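Local structure of iminosuccinate reductase (Paracoccus denitrificans, 6RQA) at residues V138-L143 and A168-F173; E37-A42 and T132-A137; A144-K149 and P300-A305. The protein catalyses the NADH-dependent reduction of iminosuccinate to L-aspartate, regenerating the amino-group donor of the beta-hydroxyaspartate cycle during growth on glycolate and glyoxylate. All blocks are in the same frame, centred on the assembly; numbering follows the deposited sequence.

Contact 1: residues V138-L143 and A168-F173; sequences VSIKYL and ANVHRF
I140 is the first residue of 138-143 to meet the other segment, and it does so with its CG2 methyl. With CG1 lying beside the backbone N (chi1 -67°), CG2 is left anti to that nitrogen and reaches H171 CB at 4.1 Å. The I140 and H171 side chains cross at about a right angle, and I140 CG2 lies 4.2 Å from V170 CG1. A beta-branched residue suits this buried spot, because its CG2 branch meets V170 and H171 while the longer branch is turned beside the backbone N. The next residue, K141, offers only the aliphatic root of its chain: CB is 3.6 Å from V170 CG2, and CG follows at 4.1 Å. Beyond CG the chain is extended and runs away from 168-173, carrying NZ to a salt bridge with E44 on helix 36-51, which is also hydrogen-bonded to Y142 OH. Lysine is thus apolar where it is covered and charged where it emerges. On the other segment, V170 closes its helix and H171 is the first residue to leave helical geometry. The CD2 edge of the H171 ring points at the face of F173, 3.3 Å above its centre, while H171 NE2 is hydrogen-bonded to A148 O. No hydrogen bond joins the two segments themselves. This is apolar packing in a Rossmann-type nucleotide-binding domain: the last part of helix 125-143, which leads into strand 150-154, lies on the end of helix 158-170 and the residue that follows it, 158-170 being the helix of the following beta-alpha-beta crossover.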
loop_
_atom_site.group_PDB
_atom_site.type_symbol
_atom_site.label_atom_id
_atom_site.label_comp_id
_atom_site.label_asym_id
_atom_site.label_seq_id
_atom_site.Cartn_x
_atom_site.Cartn_y
_atom_site.Cartn_z
ATOM N N VAL A 138 17.833 19.510 6.627
ATOM C CA VAL A 138 16.972 20.638 6.280
ATOM C C VAL A 138 16.571 21.403 7.535
ATOM O O VAL A 138 16.600 22.640 7.561
ATOM C CB VAL A 138 15.740 20.150 5.492
ATOM C CG1 VAL A 138 14.741 21.283 5.310
ATOM C CG2 VAL A 138 16.162 19.593 4.141
ATOM N N SER A 139 16.199 20.681 8.596
ATOM C CA SER A 139 15.863 21.341 9.853
ATOM C C SER A 139 17.055 22.092 10.426
ATOM O O SER A 139 16.882 23.144 11.050
ATOM C CB SER A 139 15.349 20.318 10.867
ATOM O OG SER A 139 16.399 19.485 11.323
ATOM N N ILE A 140 18.268 21.573 10.225
ATOM C CA ILE A 140 19.462 22.273 10.689
ATOM C C ILE A 140 19.629 23.588 9.938
ATOM O O ILE A 140 19.846 24.645 10.541
ATOM C CB ILE A 140 20.704 21.376 10.543
ATOM C CG1 ILE A 140 20.625 20.191 11.506
ATOM C CG2 ILE A 140 21.976 22.175 10.783
ATOM C CD1 ILE A 140 21.796 19.242 11.396
ATOM N N LYS A 141 19.516 23.543 8.609
ATOM C CA LYS A 141 19.711 24.747 7.806
ATOM C C LYS A 141 18.735 25.855 8.188
ATOM O O LYS A 141 19.087 27.038 8.123
ATOM C CB LYS A 141 19.575 24.412 6.321
ATOM C CG LYS A 141 19.765 25.601 5.392
ATOM C CD LYS A 141 19.454 25.230 3.953
ATOM C CE LYS A 141 19.526 26.443 3.038
ATOM N NZ LYS A 141 19.184 26.093 1.631
ATOM N N TYR A 142 17.518 25.499 8.603
ATOM C CA TYR A 142 16.478 26.487 8.853
ATOM C C TYR A 142 16.190 26.740 10.327
ATOM O O TYR A 142 15.456 27.684 10.638
ATOM C CB TYR A 142 15.174 26.073 8.151
ATOM C CG TYR A 142 15.219 26.207 6.643
ATOM C CD1 TYR A 142 14.963 27.426 6.028
ATOM C CD2 TYR A 142 15.514 25.116 5.837
ATOM C CE1 TYR A 142 15.003 27.557 4.650
ATOM C CE2 TYR A 142 15.558 25.236 4.457
ATOM C CZ TYR A 142 15.300 26.458 3.871
ATOM O OH TYR A 142 15.341 26.582 2.501
ATOM N N LEU A 143 16.741 25.940 11.246
ATOM C CA LEU A 143 16.428 26.095 12.663
ATOM C C LEU A 143 17.636 26.112 13.592
ATOM O O LEU A 143 17.466 26.435 14.772
ATOM C CB LEU A 143 15.474 24.983 13.127
ATOM C CG LEU A 143 14.144 24.845 12.384
ATOM C CD1 LEU A 143 13.414 23.590 12.832
ATOM C CD2 LEU A 143 13.277 26.078 12.594
ATOM N N ALA A 168 27.164 17.752 8.453
ATOM C CA ALA A 168 28.408 18.448 8.148
ATOM C C ALA A 168 28.411 19.038 6.745
ATOM O O ALA A 168 29.203 19.946 6.471
ATOM C CB ALA A 168 29.595 17.501 8.315
ATOM N N ASN A 169 27.549 18.546 5.854
ATOM C CA ASN A 169 27.505 19.062 4.491
ATOM C C ASN A 169 26.703 20.354 4.393
ATOM O O ASN A 169 26.994 21.193 3.533
ATOM C CB ASN A 169 26.920 18.006 3.551
ATOM C CG ASN A 169 26.820 18.490 2.116
ATOM O OD1 ASN A 169 25.761 18.936 1.670
ATOM N ND2 ASN A 169 27.924 18.401 1.382
ATOM N N VAL A 170 25.711 20.540 5.262
ATOM C CA VAL A 170 24.829 21.699 5.187
ATOM C C VAL A 170 25.331 22.793 6.124
ATOM O O VAL A 170 25.095 23.984 5.890
ATOM C CB VAL A 170 23.374 21.306 5.509
ATOM C CG1 VAL A 170 23.234 20.873 6.963
ATOM C CG2 VAL A 170 22.422 22.445 5.184
ATOM N N HIS A 171 26.040 22.403 7.181
ATOM C CA HIS A 171 26.531 23.346 8.175
ATOM C C HIS A 171 27.971 23.004 8.525
ATOM O O HIS A 171 28.332 21.827 8.619
ATOM C CB HIS A 171 25.662 23.328 9.438
ATOM C CG HIS A 171 26.063 24.343 10.463
ATOM N ND1 HIS A 171 25.661 25.660 10.403
ATOM C CD2 HIS A 171 26.833 24.234 11.571
ATOM C CE1 HIS A 171 26.164 26.318 11.431
ATOM N NE2 HIS A 171 26.879 25.476 12.156
ATOM N N ARG A 172 28.786 24.036 8.720
ATOM C CA ARG A 172 30.200 23.865 9.029
ATOM C C ARG A 172 30.369 23.825 10.543
ATOM O O ARG A 172 30.207 24.844 11.221
ATOM C CB ARG A 172 31.025 24.987 8.405
ATOM C CG ARG A 172 32.530 24.772 8.465
ATOM C CD ARG A 172 33.172 25.605 9.561
ATOM N NE ARG A 172 34.626 25.473 9.562
ATOM C CZ ARG A 172 35.438 26.166 10.355
ATOM N NH1 ARG A 172 36.750 25.982 10.289
ATOM N NH2 ARG A 172 34.938 27.045 11.213
ATOM N N PHE A 173 30.685 22.648 11.072
ATOM C CA PHE A 173 30.905 22.462 12.498
ATOM C C PHE A 173 32.398 22.446 12.807
ATOM O O PHE A 173 33.241 22.273 11.924
ATOM C CB PHE A 173 30.259 21.161 12.988
ATOM C CG PHE A 173 28.756 21.186 12.985
ATOM C CD1 PHE A 173 28.056 21.672 14.077
ATOM C CD2 PHE A 173 28.043 20.714 11.896
ATOM C CE1 PHE A 173 26.673 21.692 14.081
ATOM C CE2 PHE A 173 26.661 20.731 11.893
ATOM C CZ PHE A 173 25.975 21.222 12.988
#

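Contact 2: residues E37-A42 and T132-A137; sequences EAAFEA and TAAASA. With NAD (nicotinamide-adenine-dinucleotide), chain C.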
loop_
_atom_site.group_PDB
_atom_site.type_symbol
_atom_site.label_atom_id
_atom_site.label_comp_id
_atom_site.label_asym_id
_atom_site.label_seq_id
_atom_site.Cartn_x
_atom_site.Cartn_y
_atom_site.Cartn_z
ATOM N N GLU A 37 24.181 16.097 -1.140
ATOM C CA GLU A 37 23.638 17.349 -1.660
ATOM C C GLU A 37 22.404 17.102 -2.519
ATOM O O GLU A 37 21.425 17.853 -2.437
ATOM C CB GLU A 37 24.704 18.098 -2.462
ATOM C CG GLU A 37 25.978 18.418 -1.693
ATOM C CD GLU A 37 27.038 17.338 -1.829
ATOM O OE1 GLU A 37 26.678 16.177 -2.113
ATOM O OE2 GLU A 37 28.234 17.655 -1.660
ATOM N N ALA A 38 22.433 16.056 -3.350
ATOM C CA ALA A 38 21.279 15.746 -4.190
ATOM C C ALA A 38 20.082 15.317 -3.351
ATOM O O ALA A 38 18.944 15.705 -3.639
ATOM C CB ALA A 38 21.641 14.663 -5.205
ATOM N N ALA A 39 20.316 14.512 -2.313
ATOM C CA ALA A 39 19.234 14.153 -1.405
ATOM C C ALA A 39 18.722 15.366 -0.643
ATOM O O ALA A 39 17.526 15.451 -0.347
ATOM C CB ALA A 39 19.698 13.073 -0.427
ATOM N N PHE A 40 19.608 16.313 -0.327
ATOM C CA PHE A 40 19.188 17.509 0.395
ATOM C C PHE A 40 18.258 18.365 -0.457
ATOM O O PHE A 40 17.223 18.840 0.024
ATOM C CB PHE A 40 20.412 18.314 0.835
ATOM C CG PHE A 40 20.077 19.525 1.660
ATOM C CD1 PHE A 40 19.987 19.434 3.038
ATOM C CD2 PHE A 40 19.853 20.753 1.058
ATOM C CE1 PHE A 40 19.679 20.544 3.801
ATOM C CE2 PHE A 40 19.541 21.866 1.815
ATOM C CZ PHE A 40 19.455 21.761 3.188
ATOM N N GLU A 41 18.611 18.570 -1.728
ATOM C CA GLU A 41 17.794 19.410 -2.599
ATOM C C GLU A 41 16.419 18.798 -2.833
ATOM O O GLU A 41 15.420 19.521 -2.937
ATOM C CB GLU A 41 18.507 19.643 -3.931
ATOM C CG GLU A 41 19.829 20.381 -3.813
ATOM C CD GLU A 41 20.482 20.618 -5.161
ATOM O OE1 GLU A 41 21.434 21.424 -5.229
ATOM O OE2 GLU A 41 20.040 20.000 -6.154
ATOM N N ALA A 42 16.345 17.468 -2.919
ATOM C CA ALA A 42 15.057 16.816 -3.138
ATOM C C ALA A 42 14.160 16.949 -1.914
ATOM O O ALA A 42 12.978 17.293 -2.031
ATOM C CB ALA A 42 15.267 15.345 -3.496
ATOM N N THR A 132 16.338 10.365 5.243
ATOM C CA THR A 132 16.224 10.636 6.673
ATOM C C THR A 132 17.313 11.595 7.130
ATOM O O THR A 132 17.047 12.530 7.895
ATOM C CB THR A 132 16.295 9.330 7.466
ATOM O OG1 THR A 132 15.327 8.405 6.958
ATOM C CG2 THR A 132 16.017 9.584 8.939
ATOM N N ALA A 133 18.545 11.383 6.666
ATOM C CA ALA A 133 19.622 12.316 6.974
ATOM C C ALA A 133 19.384 13.665 6.307
ATOM O O ALA A 133 19.723 14.711 6.872
ATOM C CB ALA A 133 20.962 11.726 6.540
ATOM N N ALA A 134 18.801 13.662 5.107
ATOM C CA ALA A 134 18.500 14.921 4.437
ATOM C C ALA A 134 17.436 15.704 5.193
ATOM O O ALA A 134 17.538 16.929 5.325
ATOM C CB ALA A 134 18.059 14.657 2.999
ATOM N N ALA A 135 16.413 15.014 5.704
ATOM C CA ALA A 135 15.368 15.692 6.466
ATOM C C ALA A 135 15.942 16.379 7.699
ATOM O O ALA A 135 15.587 17.524 8.002
ATOM C CB ALA A 135 14.276 14.698 6.863
ATOM N N SER A 136 16.836 15.698 8.418
ATOM C CA SER A 136 17.469 16.315 9.579
ATOM C C SER A 136 18.341 17.498 9.171
ATOM O O SER A 136 18.414 18.499 9.891
ATOM C CB SER A 136 18.294 15.277 10.339
ATOM O OG SER A 136 18.924 15.857 11.468
ATOM N N ALA A 137 19.007 17.401 8.018
ATOM C CA ALA A 137 19.857 18.496 7.563
ATOM C C ALA A 137 19.038 19.717 7.163
ATOM O O ALA A 137 19.498 20.852 7.338
ATOM C CB ALA A 137 20.731 18.032 6.398
HETATM P PA NAD C . 20.173 0.663 14.769
HETATM O O1A NAD C . 19.513 -0.413 15.587
HETATM O O2A NAD C . 21.305 0.604 13.796
HETATM O O5B NAD C . 20.908 1.534 16.077
HETATM C C5B NAD C . 19.987 1.585 17.096
HETATM C C4B NAD C . 20.558 2.407 18.222
HETATM O O4B NAD C . 19.542 2.598 19.188
HETATM C C3B NAD C . 21.637 1.532 18.854
HETATM O O3B NAD C . 22.809 1.874 18.188
HETATM C C2B NAD C . 21.617 2.015 20.309
HETATM O O2B NAD C . 22.426 3.126 20.503
HETATM C C1B NAD C . 20.118 2.486 20.487
HETATM N N9A NAD C . 19.323 1.480 21.199
HETATM C C8A NAD C . 19.042 0.141 20.866
HETATM N N7A NAD C . 18.271 -0.465 21.769
HETATM C C5A NAD C . 18.028 0.522 22.742
HETATM C C6A NAD C . 17.284 0.516 23.952
HETATM N N6A NAD C . 16.637 -0.620 24.339
HETATM N N1A NAD C . 17.214 1.645 24.729
HETATM C C2A NAD C . 17.893 2.744 24.273
HETATM N N3A NAD C . 18.633 2.900 23.153
HETATM C C4A NAD C . 18.679 1.746 22.402
HETATM O O3 NAD C . 18.837 1.444 14.323
HETATM P PN NAD C . 19.006 2.412 13.077
HETATM O O1N NAD C . 20.176 3.361 12.998
HETATM O O2N NAD C . 18.367 1.585 12.020
HETATM O O5D NAD C . 17.696 3.611 13.217
HETATM C C5D NAD C . 17.519 3.839 14.548
HETATM C C4D NAD C . 16.187 4.520 14.739
HETATM O O4D NAD C . 15.954 5.386 13.606
HETATM C C3D NAD C . 15.097 3.409 14.694
HETATM O O3D NAD C . 14.296 3.623 15.801
HETATM C C2D NAD C . 14.349 3.710 13.382
HETATM O O2D NAD C . 12.972 3.567 13.468
HETATM C C1D NAD C . 14.606 5.233 13.292
HETATM N N1N NAD C . 14.424 5.691 11.857
HETATM C C2N NAD C . 13.776 6.880 11.688
HETATM C C3N NAD C . 13.568 7.368 10.400
HETATM C C7N NAD C . 12.854 8.675 10.307
HETATM O O7N NAD C . 12.604 9.203 9.228
HETATM N N7N NAD C . 12.489 9.261 11.494
HETATM C C4N NAD C . 14.021 6.636 9.302
HETATM C C5N NAD C . 14.676 5.427 9.504
HETATM C C6N NAD C . 14.880 4.948 10.803
#
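A close crossing of two helices, made by A39 and F40 against A134 and A137, backs the part of helix 125-143 that borders the NAD pocket. The axes of the two segments approach to 8.5 Å with a signed crossing angle of -65°, a closeness that small residues permit. A134 lies at the centre of the crossing: its CB lies 3.5 Å from A39 O and 4.0 Å from F40 CA, so that a methyl group rests directly on the backbone of the other helix. The A39 methyl adds a second contact, with 4.1 Å between A39 CB and A134 CB. Alanine suits both places because a single methyl lets the helix backbones come this close. F40 serves the flank of the crossing. Its CG is anti to the backbone N (chi1 -177°), which swings the ring along helix 125-143 toward A137. There the ring presents an edge, with CE1 3.5 Å from A137 C near the ring plane and CD1 3.7 Å from A137 CB. T132 begins the same segment but faces the cofactor instead. Its OG1 stands 3.2 Å from C4N of NAD, the nicotinamide carbon that exchanges hydride, and its CG2 methyl lies 3.4 Å from the carboxamide O7N. The T132 hydroxyl is hydrogen-bonded to T128 O, one turn back within its own helix. Around the crossing, helix 158-170 closes one flank, with V170 on F40 and A166 on A133, while I43 and F47 of helix 36-51 extend the packing over A134 and A135.

Contact 3: residues A144-K149 and P300-A305; sequences APKGAK and PGRGDA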
loop_
_atom_site.group_PDB
_atom_site.type_symbol
_atom_site.label_atom_id
_atom_site.label_comp_id
_atom_site.label_asym_id
_atom_site.label_seq_id
_atom_site.Cartn_x
_atom_site.Cartn_y
_atom_site.Cartn_z
ATOM N N ALA A 144 18.832 25.781 13.114
ATOM C CA ALA A 144 19.987 25.725 13.996
ATOM C C ALA A 144 20.343 27.117 14.516
ATOM O O ALA A 144 20.134 28.120 13.828
ATOM C CB ALA A 144 21.191 25.125 13.275
ATOM N N PRO A 145 20.875 27.203 15.735
ATOM C CA PRO A 145 21.301 28.504 16.260
ATOM C C PRO A 145 22.386 29.122 15.392
ATOM O O PRO A 145 23.167 28.424 14.741
ATOM C CB PRO A 145 21.826 28.168 17.661
ATOM C CG PRO A 145 21.158 26.879 18.018
ATOM C CD PRO A 145 21.029 26.127 16.729
ATOM N N LYS A 146 22.420 30.451 15.387
ATOM C CA LYS A 146 23.383 31.179 14.574
ATOM C C LYS A 146 24.804 30.866 15.023
ATOM O O LYS A 146 25.157 31.065 16.189
ATOM C CB LYS A 146 23.108 32.680 14.657
ATOM C CG LYS A 146 22.348 33.116 15.907
ATOM C CD LYS A 146 20.910 33.513 15.579
ATOM C CE LYS A 146 19.916 32.416 15.936
ATOM N NZ LYS A 146 19.831 32.196 17.407
ATOM N N GLY A 147 25.614 30.365 14.092
ATOM C CA GLY A 147 26.990 30.019 14.387
ATOM C C GLY A 147 27.137 28.775 15.240
ATOM O O GLY A 147 27.909 28.771 16.202
ATOM N N ALA A 148 26.404 27.717 14.902
ATOM C CA ALA A 148 26.506 26.462 15.638
ATOM C C ALA A 148 27.879 25.844 15.411
ATOM O O ALA A 148 28.272 25.589 14.268
ATOM C CB ALA A 148 25.402 25.501 15.208
ATOM N N LYS A 149 28.609 25.602 16.498
ATOM C CA LYS A 149 29.984 25.128 16.423
ATOM C C LYS A 149 30.154 23.667 16.807
ATOM O O LYS A 149 31.098 23.029 16.337
ATOM C CB LYS A 149 30.888 25.982 17.322
ATOM C CG LYS A 149 30.704 27.481 17.132
ATOM C CD LYS A 149 31.352 28.275 18.256
ATOM C CE LYS A 149 32.862 28.331 18.109
ATOM N NZ LYS A 149 33.268 29.118 16.911
ATOM N N PRO A 300 8.645 32.042 10.385
ATOM C CA PRO A 300 9.986 32.579 10.662
ATOM C C PRO A 300 10.938 31.549 11.242
ATOM O O PRO A 300 12.154 31.669 11.048
ATOM C CB PRO A 300 9.710 33.722 11.651
ATOM C CG PRO A 300 8.396 33.380 12.272
ATOM C CD PRO A 300 7.604 32.691 11.199
ATOM N N GLY A 301 10.427 30.542 11.947
ATOM C CA GLY A 301 11.263 29.465 12.436
ATOM C C GLY A 301 11.676 29.601 13.886
ATOM O O GLY A 301 10.826 29.656 14.780
ATOM N N ARG A 302 12.988 29.651 14.126
ATOM C CA ARG A 302 13.498 29.703 15.493
ATOM C C ARG A 302 13.096 30.998 16.190
ATOM O O ARG A 302 12.523 30.974 17.285
ATOM C CB ARG A 302 15.019 29.542 15.489
ATOM C CG ARG A 302 15.693 29.987 16.776
ATOM C CD ARG A 302 17.181 29.676 16.760
ATOM N NE ARG A 302 17.436 28.241 16.855
ATOM C CZ ARG A 302 17.566 27.582 18.001
ATOM N NH1 ARG A 302 17.466 28.227 19.156
ATOM N NH2 ARG A 302 17.796 26.277 17.994
ATOM N N GLY A 303 13.385 32.138 15.569
ATOM C CA GLY A 303 13.125 33.416 16.199
ATOM C C GLY A 303 14.015 33.652 17.402
ATOM O O GLY A 303 15.244 33.661 17.279
ATOM N N ASP A 304 13.408 33.839 18.573
ATOM C CA ASP A 304 14.143 34.037 19.815
ATOM C C ASP A 304 13.985 32.871 20.781
ATOM O O ASP A 304 14.310 33.010 21.965
ATOM C CB ASP A 304 13.707 35.339 20.487
ATOM C CG ASP A 304 14.239 36.566 19.773
ATOM O OD1 ASP A 304 15.462 36.629 19.528
ATOM O OD2 ASP A 304 13.430 37.462 19.450
ATOM N N ALA A 305 13.495 31.728 20.309
ATOM C CA ALA A 305 13.370 30.560 21.166
ATOM C C ALA A 305 14.744 29.985 21.485
ATOM O O ALA A 305 15.675 30.052 20.676
ATOM C CB ALA A 305 12.497 29.499 20.499
#
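R302 and P145 touch across this meeting of two loops, and the backbone on either side of R302 is shaped by glycines. G301 comes first, with phi and psi that would press a CB against the carbonyl oxygen of P300; only a residue without a side chain fits easily. Its own polar groups are held outside the contact, N by D299 and O by R259. R302 then sends a long chain across. CG is anti to the backbone N (chi1 163°), and a bend at chi3 (-70°) turns the guanidinium group so that one face lies against the proline ring. P145 CG sits 3.4 Å above that plane, offset toward its rim, and P145 CD is 3.5 Å from R302 NH2. A flat cation is well suited here: its face can accept the apolar proline ring while its N-H groups find oxygens elsewhere, NE at L143 O and NH2 at T235 O. K146 approaches the chain further back, its NZ 3.7 Å from R302 CD. The two like charges stay apart, with 4.7 Å between K146 NZ and R302 NE. K146 also touches a crystal neighbour, which may influence its bent conformation. Past R302 the chain reverses in a type II' beta turn, R302 to A305, closed by the bond from A305 N to R302 O (3.3 Å). G303 takes the position of positive phi (68°), natural for glycine, and D304 completes the corner on the exposed side. The two loops lead into strands 150-154 and 307-311 of the Rossmann-type parallel sheet and lie at the N-terminal ends of those strands, away from the C-terminal ends at which such domains bind their dinucleotide.

How the contacts relate
Helix 125-143 connects contacts 1 and 2, whose centres are 10 Å apart. The F40 ring of contact 2 also touches both helices of contact 1, with CE1 3.6 Å from V170 CG2 and CZ 3.6 Å from K141 CD. Contact 3 lies just beyond helix 125-143, and two hydrogen bonds tie it to contact 1, one of them from R302 NE to L143 O at 2.8 Å. Contacts 2 and 3 do not touch, their nearest atoms being about 8 Å apart. The contacts differ in their distance from NAD: T132, in the same segment as A134 and A137, borders the nicotinamide, the I140 side chain of contact 1 is about 14 Å from the cofactor, and contact 3 lies away from the known functional sites.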